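Local structure of ALDH21) (Physcomitrella patens subsp. patens, 5MZ5) at residues A[323-328]-A[409-414]; A[401-406]-A[421-426]. The protein oxidises succinic semialdehyde to succinate with NADP(+) as cofactor, as a member of the aldehyde dehydrogenase family. All blocks are in the same frame, centred on the assembly; numbering follows the deposited sequence.

Overall arrangement
Contact 1 and contact 2 lie next to each other, their centres about 8 Å apart. Their segments alternate along the chain: 323-328, 401-406, 409-414, then 421-426. Contact 2 joins the two strands of a beta-alpha-beta unit made of strand 395-402, helix 409-412 and strand 419-425. Contact 1 ties the helix of that unit, and the turn after it, to strand 323-329. Strands 323-329 and 419-425 are parallel neighbours in one mixed sheet, so both contacts reach the same sheet. Arg411 of contact 1 also packs on Tyr423 of contact 2. Glu414 belongs to the NADP(+) site, so contact 1 reaches that site at its Glu414 end. Contact 2 lies farther back, the Leu421 side chain about 11 Å from that of Glu414.

Contact 1: residues A[323-328]-A[409-414]; sequences MQRLYV and NARKEE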
ATOM      1  N   MET A 323     -22.649  24.252   6.322  1.00 23.88           N
ATOM      2  CA  MET A 323     -21.756  25.362   6.697  1.00 22.41           C
ATOM      3  C   MET A 323     -22.533  26.297   7.636  1.00 27.74           C
ATOM      4  O   MET A 323     -23.373  27.092   7.200  1.00 27.85           O
ATOM      5  CB  MET A 323     -21.209  26.092   5.464  1.00 24.38           C
ATOM      6  CG  MET A 323     -20.254  27.243   5.778  1.00 27.66           C
ATOM      7  SD  MET A 323     -20.045  28.298   4.312  1.00 31.54           S
ATOM      8  CE  MET A 323     -21.596  29.231   4.374  1.00 28.55           C
ATOM      9  N   GLN A 324     -22.282  26.148   8.940  1.00 25.94           N
ATOM     10  CA  GLN A 324     -22.975  26.919   9.972  1.00 25.80           C
ATOM     11  C   GLN A 324     -22.298  28.260  10.257  1.00 28.86           C
ATOM     12  O   GLN A 324     -22.985  29.215  10.600  1.00 26.39           O
ATOM     13  CB  GLN A 324     -23.096  26.088  11.256  1.00 25.99           C
ATOM     14  CG  GLN A 324     -24.097  26.661  12.260  1.00 28.85           C
ATOM     15  CD  GLN A 324     -24.268  25.746  13.446  1.00 42.74           C
ATOM     16  OE1 GLN A 324     -24.482  24.535  13.305  1.00 36.86           O
ATOM     17  NE2 GLN A 324     -24.155  26.296  14.643  1.00 28.75           N
ATOM     18  N   ARG A 325     -20.956  28.317  10.135  1.00 27.04           N
ATOM     19  CA  ARG A 325     -20.169  29.515  10.453  1.00 27.76           C
ATOM     20  C   ARG A 325     -19.310  29.953   9.272  1.00 32.65           C
ATOM     21  O   ARG A 325     -18.613  29.135   8.659  1.00 30.92           O
ATOM     22  CB  ARG A 325     -19.297  29.288  11.705  1.00 26.79           C
ATOM     23  CG  ARG A 325     -20.081  28.875  12.962  1.00 27.98           C
ATOM     24  CD  ARG A 325     -19.150  28.554  14.110  1.00 29.24           C
ATOM     25  NE  ARG A 325     -18.428  27.286  13.939  1.00 27.87           N
ATOM     26  CZ  ARG A 325     -17.138  27.115  14.207  1.00 37.74           C
ATOM     27  NH1 ARG A 325     -16.585  25.917  14.089  1.00 27.02           N
ATOM     28  NH2 ARG A 325     -16.392  28.140  14.612  1.00 24.55           N
ATOM     29  N   LEU A 326     -19.398  31.251   8.942  1.00 29.32           N
ATOM     30  CA  LEU A 326     -18.680  31.832   7.824  1.00 29.50           C
ATOM     31  C   LEU A 326     -17.783  32.968   8.314  1.00 34.36           C
ATOM     32  O   LEU A 326     -18.284  33.953   8.852  1.00 36.17           O
ATOM     33  CB  LEU A 326     -19.685  32.304   6.751  1.00 29.06           C
ATOM     34  CG  LEU A 326     -19.157  32.951   5.468  1.00 32.49           C
ATOM     35  CD1 LEU A 326     -18.003  32.133   4.820  1.00 31.33           C
ATOM     36  CD2 LEU A 326     -20.301  33.194   4.487  1.00 32.34           C
ATOM     37  N   TYR A 327     -16.460  32.807   8.122  1.00 28.39           N
ATOM     38  CA  TYR A 327     -15.403  33.749   8.513  1.00 27.48           C
ATOM     39  C   TYR A 327     -14.823  34.371   7.257  1.00 31.27           C
ATOM     40  O   TYR A 327     -14.265  33.667   6.413  1.00 29.49           O
ATOM     41  CB  TYR A 327     -14.318  33.034   9.360  1.00 27.26           C
ATOM     42  CG  TYR A 327     -14.899  32.458  10.634  1.00 26.89           C
ATOM     43  CD1 TYR A 327     -15.040  33.242  11.779  1.00 28.99           C
ATOM     44  CD2 TYR A 327     -15.363  31.143  10.678  1.00 25.73           C
ATOM     45  CE1 TYR A 327     -15.629  32.735  12.938  1.00 30.00           C
ATOM     46  CE2 TYR A 327     -15.964  30.629  11.823  1.00 26.63           C
ATOM     47  CZ  TYR A 327     -16.095  31.427  12.951  1.00 37.96           C
ATOM     48  OH  TYR A 327     -16.696  30.916  14.072  1.00 36.98           O
ATOM     49  N   VAL A 328     -15.046  35.678   7.086  1.00 28.90           N
ATOM     50  CA  VAL A 328     -14.593  36.403   5.897  1.00 28.85           C
ATOM     51  C   VAL A 328     -13.570  37.469   6.288  1.00 32.61           C
ATOM     52  O   VAL A 328     -13.789  38.214   7.235  1.00 30.27           O
ATOM     53  CB  VAL A 328     -15.796  37.007   5.120  1.00 31.73           C
ATOM     54  CG1 VAL A 328     -15.332  37.735   3.863  1.00 31.52           C
ATOM     55  CG2 VAL A 328     -16.828  35.927   4.779  1.00 29.76           C
ATOM     56  N   ASN A 409     -26.856  29.482  21.716  1.00 38.01           N
ATOM     57  CA  ASN A 409     -27.022  28.097  21.248  1.00 36.69           C
ATOM     58  C   ASN A 409     -26.748  27.940  19.759  1.00 39.78           C
ATOM     59  O   ASN A 409     -26.197  26.912  19.355  1.00 39.03           O
ATOM     60  CB  ASN A 409     -28.408  27.564  21.568  1.00 33.43           C
ATOM     61  CG  ASN A 409     -28.586  27.150  22.997  1.00 50.70           C
ATOM     62  OD1 ASN A 409     -27.767  26.431  23.572  1.00 45.69           O
ATOM     63  ND2 ASN A 409     -29.690  27.565  23.594  1.00 44.36           N
ATOM     64  N   ALA A 410     -27.119  28.963  18.952  1.00 36.13           N
ATOM     65  CA  ALA A 410     -26.905  28.991  17.502  1.00 35.22           C
ATOM     66  C   ALA A 410     -25.402  28.926  17.177  1.00 38.18           C
ATOM     67  O   ALA A 410     -25.040  28.357  16.155  1.00 37.70           O
ATOM     68  CB  ALA A 410     -27.530  30.240  16.898  1.00 36.17           C
ATOM     69  N   ARG A 411     -24.537  29.450  18.069  1.00 34.25           N
ATOM     70  CA  ARG A 411     -23.087  29.432  17.885  1.00 33.94           C
ATOM     71  C   ARG A 411     -22.416  28.175  18.480  1.00 38.23           C
ATOM     72  O   ARG A 411     -21.550  27.576  17.842  1.00 37.86           O
ATOM     73  CB  ARG A 411     -22.456  30.745  18.418  1.00 31.86           C
ATOM     74  CG  ARG A 411     -20.912  30.811  18.418  1.00 32.28           C
ATOM     75  CD  ARG A 411     -20.249  30.512  17.065  1.00 29.47           C
ATOM     76  NE  ARG A 411     -18.785  30.529  17.155  1.00 35.93           N
ATOM     77  CZ  ARG A 411     -18.032  29.510  17.569  1.00 45.58           C
ATOM     78  NH1 ARG A 411     -18.591  28.358  17.907  1.00 30.00           N
ATOM     79  NH2 ARG A 411     -16.716  29.638  17.641  1.00 33.45           N
ATOM     80  N   LYS A 412     -22.828  27.781  19.684  1.00 35.38           N
ATOM     81  CA  LYS A 412     -22.285  26.662  20.452  1.00 34.66           C
ATOM     82  C   LYS A 412     -22.696  25.276  19.917  1.00 39.56           C
ATOM     83  O   LYS A 412     -21.878  24.347  19.913  1.00 38.72           O
ATOM     84  CB  LYS A 412     -22.697  26.850  21.927  1.00 37.17           C
ATOM     85  CG  LYS A 412     -22.207  25.804  22.930  1.00 51.72           C
ATOM     86  CD  LYS A 412     -22.414  26.244  24.400  1.00 63.84           C
ATOM     87  CE  LYS A 412     -23.805  26.742  24.783  1.00 81.25           C
ATOM     88  NZ  LYS A 412     -24.834  25.666  24.765  1.00 89.85           N
ATOM     89  N   GLU A 413     -23.959  25.132  19.487  1.00 34.92           N
ATOM     90  CA  GLU A 413     -24.507  23.844  19.059  1.00 32.79           C
ATOM     91  C   GLU A 413     -24.776  23.757  17.566  1.00 36.91           C
ATOM     92  O   GLU A 413     -24.833  24.775  16.875  1.00 36.71           O
ATOM     93  CB  GLU A 413     -25.832  23.548  19.812  1.00 33.83           C
ATOM     94  CG  GLU A 413     -25.822  23.774  21.315  1.00 42.11           C
ATOM     95  CD  GLU A 413     -24.889  22.899  22.129  1.00 65.63           C
ATOM     96  OE1 GLU A 413     -24.553  21.780  21.679  1.00 54.86           O
ATOM     97  OE2 GLU A 413     -24.507  23.334  23.238  1.00 73.45           O
ATOM     98  N   GLU A 414     -25.009  22.522  17.094  1.00 32.40           N
ATOM     99  CA  GLU A 414     -25.395  22.212  15.727  1.00 31.84           C
ATOM    100  C   GLU A 414     -26.835  22.696  15.557  1.00 37.06           C
ATOM    101  O   GLU A 414     -27.727  22.249  16.281  1.00 37.29           O
ATOM    102  CB  GLU A 414     -25.310  20.690  15.491  1.00 31.96           C
ATOM    103  CG  GLU A 414     -25.740  20.257  14.090  1.00 32.43           C
ATOM    104  CD  GLU A 414     -25.477  18.794  13.800  1.00 37.68           C
ATOM    105  OE1 GLU A 414     -25.896  17.953  14.621  1.00 38.64           O
ATOM    106  OE2 GLU A 414     -24.862  18.482  12.755  1.00 30.81           O
TER
HETATM  107  O   HOH W   1     -16.959  32.875  16.226  1.00 33.00           O
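Gln324 reaches across to 409-414 with its side-chain amide. NE2 donates to Glu413 O at 2.8 Å along a nearly straight path, with the acceptor close to the amide plane. A second, weak bond runs from Gln324 NE2 to Ala410 O at 2.7 Å. One nitrogen thus holds two carbonyls where the chain leaves helix 409-412. CG lies opposite the backbone N (chi1 -166°) and the chain beyond it is extended, which carries the amide across. OE1 is turned to Ile415 N, which fixes the amide's rotation.

Arg325 and Arg411 form the other half. Arg325 NH2 lies over one face of the Arg411 guanidinium, 3.4 Å from Arg411 NH2, with the two planes 32° apart. Arg325 NH2 donates to Tyr327 OH at 2.8 Å. A water joins Tyr327 OH to Arg411 NE. The closeness of the two cations is probably eased by Glu434, which gives Arg411 NH2 a salt bridge and Arg325 NH2 a backbone acceptor.

Strand 323-329 lies between strands 290-294 and 419-425, helix 365-380 packs against Asn409, Ala410 and Glu413, and Glu414, an NADP(+)-binding residue, accepts from Gly288 N through OE2.

Contact 2: residues A[401-406]-A[421-426]; sequences IEDVPI and LLYKYS
Leu421 packs its two methyls against 401-406. CD2 lies 4.0 Å from Ile401 CD1, in a pair of side chains that run side by side on the same face of the sheet. The same CD2 meets Val404 CG2 at 3.7 Å. Leu421 CD1 rests against Val404 CB, and these two side chains meet at about a right angle.

Leu422 makes its main bonds through the backbone. Its N donates to Ile401 O at 2.9 Å. Its O accepts from Asp403 N at 3.2 Å. Leu422 thus bonds to the residues before and after Glu402, the pattern of parallel strands. These are the two strands of a beta-alpha-beta unit, with helix 409-412 in the crossover. Past Glu402 the chain turns away, with Asp403 in a left-handed helical conformation. A water bridges the turn: it donates to Ile401 O and Leu422 O and accepts from Val404 N.

Tyr423 spans the turn. Its CG stands beside the backbone N (chi1 -58°), and the ring passes along Asp403 to bring OH to Val404. The hydroxyl donates to Val404 O at 2.7 Å, with that oxygen at the ring edge and in plane. The water sits 3.2 Å above one ring face, toward the rim. A phenylalanine here would probably keep the ring packing but leave Val404 O without this donor, so the turn would be held less firmly. Tyr327 meets the Tyr423 ring with nearly parallel planes.

Apolar contacts hold the Ile401, Val404 and Leu421 face. The carbonyls of Ile401, Leu422 and Val404 all have donors, although regular strand pairing stops at Glu402.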
ATOM      1  N   ILE A 401     -27.116  35.556  10.226  1.00 34.24           N
ATOM      2  CA  ILE A 401     -26.978  36.365  11.438  1.00 34.24           C
ATOM      3  C   ILE A 401     -25.504  36.718  11.621  1.00 38.98           C
ATOM      4  O   ILE A 401     -24.639  35.846  11.567  1.00 37.53           O
ATOM      5  CB  ILE A 401     -27.589  35.738  12.728  1.00 36.11           C
ATOM      6  CG1 ILE A 401     -28.774  34.775  12.432  1.00 35.67           C
ATOM      7  CG2 ILE A 401     -27.979  36.850  13.726  1.00 36.73           C
ATOM      8  CD1 ILE A 401     -29.227  33.892  13.608  1.00 36.17           C
ATOM      9  N   GLU A 402     -25.246  37.993  11.861  1.00 37.44           N
ATOM     10  CA  GLU A 402     -23.927  38.568  12.040  1.00 38.59           C
ATOM     11  C   GLU A 402     -23.584  38.759  13.526  1.00 45.51           C
ATOM     12  O   GLU A 402     -24.441  39.150  14.313  1.00 45.72           O
ATOM     13  CB  GLU A 402     -23.893  39.905  11.282  1.00 40.32           C
ATOM     14  CG  GLU A 402     -22.631  40.731  11.402  1.00 47.97           C
ATOM     15  CD  GLU A 402     -22.761  42.009  10.599  1.00 67.47           C
ATOM     16  OE1 GLU A 402     -23.391  42.976  11.093  1.00 55.61           O
ATOM     17  OE2 GLU A 402     -22.326  42.002   9.427  1.00 52.97           O
ATOM     18  N   ASP A 403     -22.320  38.444  13.894  1.00 43.45           N
ATOM     19  CA  ASP A 403     -21.724  38.605  15.233  1.00 43.69           C
ATOM     20  C   ASP A 403     -22.541  37.976  16.386  1.00 45.58           C
ATOM     21  O   ASP A 403     -22.808  38.622  17.406  1.00 46.45           O
ATOM     22  CB  ASP A 403     -21.405  40.095  15.512  1.00 46.59           C
ATOM     23  CG  ASP A 403     -20.436  40.707  14.510  1.00 59.51           C
ATOM     24  OD1 ASP A 403     -19.576  39.953  13.967  1.00 58.74           O
ATOM     25  OD2 ASP A 403     -20.541  41.932  14.253  1.00 69.45           O
ATOM     26  N   VAL A 404     -22.894  36.697  16.229  1.00 39.41           N
ATOM     27  CA  VAL A 404     -23.602  35.949  17.265  1.00 37.81           C
ATOM     28  C   VAL A 404     -22.563  35.568  18.351  1.00 39.90           C
ATOM     29  O   VAL A 404     -21.528  34.982  18.015  1.00 37.42           O
ATOM     30  CB  VAL A 404     -24.348  34.720  16.685  1.00 40.18           C
ATOM     31  CG1 VAL A 404     -24.889  33.819  17.793  1.00 39.50           C
ATOM     32  CG2 VAL A 404     -25.473  35.159  15.756  1.00 39.80           C
ATOM     33  N   PRO A 405     -22.792  35.927  19.641  1.00 37.01           N
ATOM     34  CA  PRO A 405     -21.799  35.582  20.678  1.00 36.73           C
ATOM     35  C   PRO A 405     -21.694  34.079  20.952  1.00 39.64           C
ATOM     36  O   PRO A 405     -22.621  33.322  20.675  1.00 37.96           O
ATOM     37  CB  PRO A 405     -22.263  36.386  21.905  1.00 38.78           C
ATOM     38  CG  PRO A 405     -23.708  36.576  21.699  1.00 43.12           C
ATOM     39  CD  PRO A 405     -23.932  36.677  20.216  1.00 38.60           C
ATOM     40  N   ILE A 406     -20.546  33.665  21.489  1.00 38.41           N
ATOM     41  CA  ILE A 406     -20.179  32.285  21.818  1.00 39.16           C
ATOM     42  C   ILE A 406     -21.187  31.597  22.782  1.00 44.81           C
ATOM     43  O   ILE A 406     -21.362  30.388  22.700  1.00 44.18           O
ATOM     44  CB  ILE A 406     -18.695  32.230  22.332  1.00 42.53           C
ATOM     45  CG1 ILE A 406     -18.125  30.800  22.304  1.00 43.14           C
ATOM     46  CG2 ILE A 406     -18.501  32.895  23.712  1.00 42.73           C
ATOM     47  CD1 ILE A 406     -17.471  30.388  20.988  1.00 51.10           C
ATOM     48  N   LEU A 421     -24.014  31.747  10.407  1.00 30.19           N
ATOM     49  CA  LEU A 421     -23.457  32.752  11.305  1.00 30.32           C
ATOM     50  C   LEU A 421     -22.239  33.383  10.657  1.00 35.21           C
ATOM     51  O   LEU A 421     -21.233  32.710  10.444  1.00 35.06           O
ATOM     52  CB  LEU A 421     -23.125  32.180  12.687  1.00 30.17           C
ATOM     53  CG  LEU A 421     -24.265  31.520  13.468  1.00 34.90           C
ATOM     54  CD1 LEU A 421     -23.881  31.346  14.893  1.00 35.61           C
ATOM     55  CD2 LEU A 421     -25.557  32.322  13.393  1.00 34.39           C
ATOM     56  N   LEU A 422     -22.359  34.671  10.305  1.00 32.87           N
ATOM     57  CA  LEU A 422     -21.322  35.450   9.633  1.00 32.79           C
ATOM     58  C   LEU A 422     -20.428  36.204  10.604  1.00 36.19           C
ATOM     59  O   LEU A 422     -20.909  36.836  11.547  1.00 35.74           O
ATOM     60  CB  LEU A 422     -21.986  36.426   8.638  1.00 33.22           C
ATOM     61  CG  LEU A 422     -21.087  37.318   7.773  1.00 37.44           C
ATOM     62  CD1 LEU A 422     -20.135  36.494   6.875  1.00 36.64           C
ATOM     63  CD2 LEU A 422     -21.931  38.240   6.920  1.00 40.71           C
ATOM     64  N   TYR A 423     -19.115  36.143  10.350  1.00 32.52           N
ATOM     65  CA  TYR A 423     -18.077  36.812  11.144  1.00 31.97           C
ATOM     66  C   TYR A 423     -16.993  37.389  10.246  1.00 35.48           C
ATOM     67  O   TYR A 423     -16.723  36.876   9.157  1.00 34.51           O
ATOM     68  CB  TYR A 423     -17.420  35.830  12.141  1.00 31.72           C
ATOM     69  CG  TYR A 423     -18.385  35.189  13.111  1.00 31.32           C
ATOM     70  CD1 TYR A 423     -18.804  35.863  14.255  1.00 33.56           C
ATOM     71  CD2 TYR A 423     -18.894  33.910  12.879  1.00 30.93           C
ATOM     72  CE1 TYR A 423     -19.710  35.286  15.146  1.00 35.29           C
ATOM     73  CE2 TYR A 423     -19.793  33.316  13.769  1.00 31.53           C
ATOM     74  CZ  TYR A 423     -20.199  34.010  14.902  1.00 39.59           C
ATOM     75  OH  TYR A 423     -21.085  33.446  15.792  1.00 36.31           O
ATOM     76  N   LYS A 424     -16.345  38.432  10.747  1.00 31.76           N
ATOM     77  CA  LYS A 424     -15.233  39.114  10.109  1.00 30.96           C
ATOM     78  C   LYS A 424     -13.972  38.766  10.897  1.00 32.15           C
ATOM     79  O   LYS A 424     -14.037  38.573  12.113  1.00 29.81           O
ATOM     80  CB  LYS A 424     -15.470  40.633  10.164  1.00 33.12           C
ATOM     81  CG  LYS A 424     -14.424  41.487   9.431  1.00 36.91           C
ATOM     82  CD  LYS A 424     -14.688  43.009   9.509  1.00 37.73           C
ATOM     83  CE  LYS A 424     -14.631  43.681  10.857  1.00 58.66           C
ATOM     84  NZ  LYS A 424     -15.154  45.076  10.780  1.00 66.80           N
ATOM     85  N   TYR A 425     -12.826  38.698  10.210  1.00 28.54           N
ATOM     86  CA  TYR A 425     -11.535  38.482  10.860  1.00 27.65           C
ATOM     87  C   TYR A 425     -10.476  39.343  10.171  1.00 31.69           C
ATOM     88  O   TYR A 425     -10.657  39.743   9.013  1.00 29.65           O
ATOM     89  CB  TYR A 425     -11.137  36.975  10.925  1.00 26.32           C
ATOM     90  CG  TYR A 425     -10.745  36.388   9.590  1.00 25.97           C
ATOM     91  CD1 TYR A 425      -9.447  36.515   9.105  1.00 27.76           C
ATOM     92  CD2 TYR A 425     -11.669  35.696   8.812  1.00 25.60           C
ATOM     93  CE1 TYR A 425      -9.087  36.000   7.863  1.00 28.49           C
ATOM     94  CE2 TYR A 425     -11.311  35.137   7.586  1.00 25.23           C
ATOM     95  CZ  TYR A 425     -10.018  35.295   7.116  1.00 32.35           C
ATOM     96  OH  TYR A 425      -9.684  34.805   5.884  1.00 28.74           O
ATOM     97  N   SER A 426      -9.377  39.615  10.886  1.00 30.66           N
ATOM     98  CA  SER A 426      -8.253  40.389  10.354  1.00 33.00           C
ATOM     99  C   SER A 426      -6.991  39.530  10.288  1.00 39.17           C
ATOM    100  O   SER A 426      -6.121  39.793   9.450  1.00 40.55           O
ATOM    101  CB  SER A 426      -7.996  41.633  11.204  1.00 36.98           C
ATOM    102  OG  SER A 426      -7.854  41.308  12.579  1.00 43.71           O
TER
HETATM  103  O   HOH W   2     -22.700  35.395  13.538  1.00 38.64           O